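Long-range contact in polyphosphate kinase (PDB 2O8R), which probably catalyses the reversible transfer of the terminal phosphate of ATP to a growing chain of polyphosphate: residues Cys573-Gln581 against Ala656-Asn664. The protein carries 3 engineered substitutions. Sequence-based numbering, arbitrary orientation.
Sequences CCLVPDMPQ and ACRIDSSLN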
loop_
_atom_site.group_PDB
_atom_site.type_symbol
_atom_site.label_atom_id
_atom_site.label_comp_id
_atom_site.label_asym_id
_atom_site.label_seq_id
_atom_site.Cartn_x
_atom_site.Cartn_y
_atom_site.Cartn_z
ATOM N N CYS A 573 28.664 -18.078 4.343
ATOM C CA CYS A 573 29.989 -18.185 4.907
ATOM C C CYS A 573 30.922 -18.972 3.989
ATOM O O CYS A 573 30.638 -20.113 3.648
ATOM C CB CYS A 573 29.924 -18.845 6.269
ATOM S SG CYS A 573 31.466 -18.722 7.153
ATOM N N CYS A 574 32.036 -18.360 3.598
ATOM C CA CYS A 574 32.967 -18.977 2.644
ATOM C C CYS A 574 34.213 -19.486 3.312
ATOM O O CYS A 574 35.048 -20.112 2.672
ATOM C CB CYS A 574 33.379 -17.991 1.561
ATOM S SG CYS A 574 32.035 -17.452 0.504
ATOM N N LEU A 575 34.354 -19.183 4.592
ATOM C CA LEU A 575 35.401 -19.771 5.396
ATOM C C LEU A 575 34.988 -21.206 5.654
ATOM O O LEU A 575 33.864 -21.459 6.055
ATOM C CB LEU A 575 35.548 -19.010 6.706
ATOM C CG LEU A 575 36.665 -19.413 7.661
ATOM C CD1 LEU A 575 37.211 -18.187 8.363
ATOM C CD2 LEU A 575 36.177 -20.435 8.674
ATOM N N VAL A 576 35.895 -22.143 5.404
ATOM C CA VAL A 576 35.592 -23.553 5.584
ATOM C C VAL A 576 36.162 -24.108 6.881
ATOM O O VAL A 576 37.374 -24.085 7.105
ATOM C CB VAL A 576 35.907 -24.400 4.301
ATOM C CG1 VAL A 576 36.999 -23.778 3.493
ATOM C CG2 VAL A 576 36.161 -25.872 4.614
ATOM N N PRO A 577 35.268 -24.580 7.761
ATOM C CA PRO A 577 35.654 -25.010 9.096
ATOM C C PRO A 577 36.208 -26.426 9.093
ATOM O O PRO A 577 36.140 -27.115 8.068
ATOM C CB PRO A 577 34.336 -24.965 9.860
ATOM C CG PRO A 577 33.308 -25.280 8.836
ATOM C CD PRO A 577 33.821 -24.745 7.524
ATOM N N ASP A 578 36.743 -26.839 10.241
ATOM C CA ASP A 578 37.258 -28.191 10.454
ATOM C C ASP A 578 38.365 -28.526 9.469
ATOM O O ASP A 578 38.387 -29.599 8.875
ATOM C CB ASP A 578 36.136 -29.226 10.355
ATOM C CG ASP A 578 34.976 -28.928 11.281
ATOM O OD1 ASP A 578 35.179 -28.232 12.301
ATOM O OD2 ASP A 578 33.857 -29.406 10.982
HETATM N N MSE A 579 39.283 -27.587 9.303
HETATM C CA MSE A 579 40.404 -27.748 8.406
HETATM C C MSE A 579 41.640 -27.373 9.182
HETATM O O MSE A 579 41.533 -26.692 10.194
HETATM C CB MSE A 579 40.251 -26.801 7.230
HETATM C CG MSE A 579 38.981 -26.999 6.462
HETATM SE SE MSE A 579 39.091 -28.362 5.078
HETATM C CE MSE A 579 38.721 -30.014 6.052
ATOM N N PRO A 580 42.818 -27.827 8.732
ATOM C CA PRO A 580 44.037 -27.397 9.393
ATOM C C PRO A 580 44.154 -25.874 9.537
ATOM O O PRO A 580 44.524 -25.385 10.606
ATOM C CB PRO A 580 45.128 -27.958 8.484
ATOM C CG PRO A 580 44.505 -29.179 7.918
ATOM C CD PRO A 580 43.104 -28.788 7.651
ATOM N N GLN A 581 43.792 -25.131 8.496
ATOM C CA GLN A 581 43.948 -23.669 8.508
ATOM C C GLN A 581 42.897 -22.954 9.352
ATOM O O GLN A 581 43.016 -21.758 9.623
ATOM C CB GLN A 581 43.944 -23.108 7.088
ATOM C CG GLN A 581 44.941 -23.784 6.152
ATOM C CD GLN A 581 44.328 -24.879 5.286
ATOM O OE1 GLN A 581 44.380 -24.803 4.066
ATOM N NE2 GLN A 581 43.763 -25.901 5.912
ATOM N N ALA A 656 20.623 -23.594 17.305
ATOM C CA ALA A 656 21.964 -23.378 16.753
ATOM C C ALA A 656 22.468 -24.572 16.000
ATOM O O ALA A 656 22.267 -25.722 16.412
ATOM C CB ALA A 656 22.966 -23.019 17.848
ATOM N N CYS A 657 23.132 -24.316 14.877
ATOM C CA CYS A 657 23.767 -25.378 14.107
ATOM C C CYS A 657 25.232 -25.057 13.831
ATOM O O CYS A 657 25.584 -23.911 13.550
ATOM C CB CYS A 657 23.022 -25.603 12.789
ATOM S SG CYS A 657 21.450 -26.479 12.960
ATOM N N ARG A 658 26.083 -26.075 13.913
ATOM C CA ARG A 658 27.477 -25.920 13.579
ATOM C C ARG A 658 27.587 -26.361 12.141
ATOM O O ARG A 658 26.819 -27.206 11.682
ATOM C CB ARG A 658 28.395 -26.715 14.515
ATOM C CG ARG A 658 28.376 -28.198 14.298
ATOM C CD ARG A 658 29.327 -28.929 15.236
ATOM N NE ARG A 658 28.986 -30.353 15.273
ATOM C CZ ARG A 658 29.475 -31.261 14.430
ATOM N NH1 ARG A 658 30.362 -30.910 13.495
ATOM N NH2 ARG A 658 29.088 -32.527 14.533
ATOM N N ILE A 659 28.498 -25.719 11.427
ATOM C CA ILE A 659 28.753 -26.005 10.030
ATOM C C ILE A 659 29.966 -26.921 9.930
ATOM O O ILE A 659 30.954 -26.763 10.665
ATOM C CB ILE A 659 29.045 -24.694 9.255
ATOM C CG1 ILE A 659 27.917 -23.678 9.462
ATOM C CG2 ILE A 659 29.262 -24.965 7.777
ATOM C CD1 ILE A 659 26.558 -24.170 9.043
ATOM N N ASP A 660 29.902 -27.887 9.028
ATOM C CA ASP A 660 31.094 -28.668 8.750
ATOM C C ASP A 660 31.688 -28.314 7.389
ATOM O O ASP A 660 31.179 -27.435 6.681
ATOM C CB ASP A 660 30.813 -30.161 8.884
ATOM C CG ASP A 660 29.731 -30.647 7.941
ATOM O OD1 ASP A 660 29.736 -30.294 6.740
ATOM O OD2 ASP A 660 28.878 -31.418 8.411
ATOM N N SER A 661 32.761 -29.011 7.031
ATOM C CA SER A 661 33.471 -28.760 5.784
ATOM C C SER A 661 32.688 -29.205 4.564
ATOM O O SER A 661 33.024 -28.827 3.452
ATOM C CB SER A 661 34.855 -29.411 5.802
ATOM O OG SER A 661 34.858 -30.626 6.540
ATOM N N SER A 662 31.629 -29.985 4.761
ATOM C CA SER A 662 30.757 -30.348 3.645
ATOM C C SER A 662 29.503 -29.468 3.569
ATOM O O SER A 662 28.503 -29.848 2.949
ATOM C CB SER A 662 30.375 -31.817 3.729
ATOM O OG SER A 662 31.531 -32.621 3.844
ATOM N N LEU A 663 29.580 -28.291 4.189
ATOM C CA LEU A 663 28.477 -27.306 4.242
ATOM C C LEU A 663 27.198 -27.783 4.967
ATOM O O LEU A 663 26.102 -27.257 4.731
ATOM C CB LEU A 663 28.154 -26.740 2.843
ATOM C CG LEU A 663 29.030 -25.582 2.333
ATOM C CD1 LEU A 663 28.657 -25.213 0.922
ATOM C CD2 LEU A 663 28.944 -24.341 3.217
ATOM N N ASN A 664 27.331 -28.763 5.857
ATOM C CA ASN A 664 26.153 -29.307 6.511
ATOM C C ASN A 664 25.766 -28.563 7.757
ATOM O O ASN A 664 26.626 -28.108 8.523
ATOM C CB ASN A 664 26.327 -30.778 6.835
ATOM C CG ASN A 664 26.281 -31.637 5.618
ATOM O OD1 ASN A 664 25.237 -31.778 4.989
ATOM N ND2 ASN A 664 27.414 -32.225 5.269
#
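Pro-577 meets Ile-659 and Asp-660 chiefly through their carbonyl oxygens: its ring carbon CG lies 3.3 Å from Ile-659 O and 3.7 Å from Asp-660 O, so that an apolar ring rests on two successive polar backbone atoms. The hydrocarbon contact beside it sets Pro-577 CG 4.2 Å from Ile-659 CG2, the branch that stands anti to the backbone N. Here a loop packs by van der Waals contact, without hydrogen bonds, on the end of a strand and the turn that follows it, and the turn is braced internally. Ser-661 presents CB to three neighbours: Pro-577 O, CG2 of Val-576, and CE of the selenomethionine Met-579, whose chain bends at chi2 and chi3 to bring its end within 3.9 Å of that CB. Beside them, Asp-578 sends OD2 to 3.6 Å from Asp-660 CA; the two carboxylate planes stand 50° apart. Arg-658 NH1 is too far from Asp-578 OD2 for a salt bridge, though its charge may partly offset that of the carboxylate. The carboxylate of Asp-660 serves its own segment instead. Its OD1 takes the backbone N of Ser-662 at 2.8 Å, closing an Asx turn, and the N of Asn-664 at 3.0 Å, the two donors arriving from opposite faces of the carboxylate plane. A backbone bond from Leu-663 N to Asp-660 O closes the type I beta turn; OD1 thus ties in Ser-662 within it and Asn-664 just after it. The turn joins the antiparallel strands 657-659 and 665-667 at one edge of the sheet in the second C-terminal, phospholipase D-like domain, whereas Cys-573 to Gln-581 belongs to the connection between strands 564-569 and 585-589; Pro-577 and Ile-659 both pack on Val-587 of strand 585-589, and Leu-575 reaches helix 549-560.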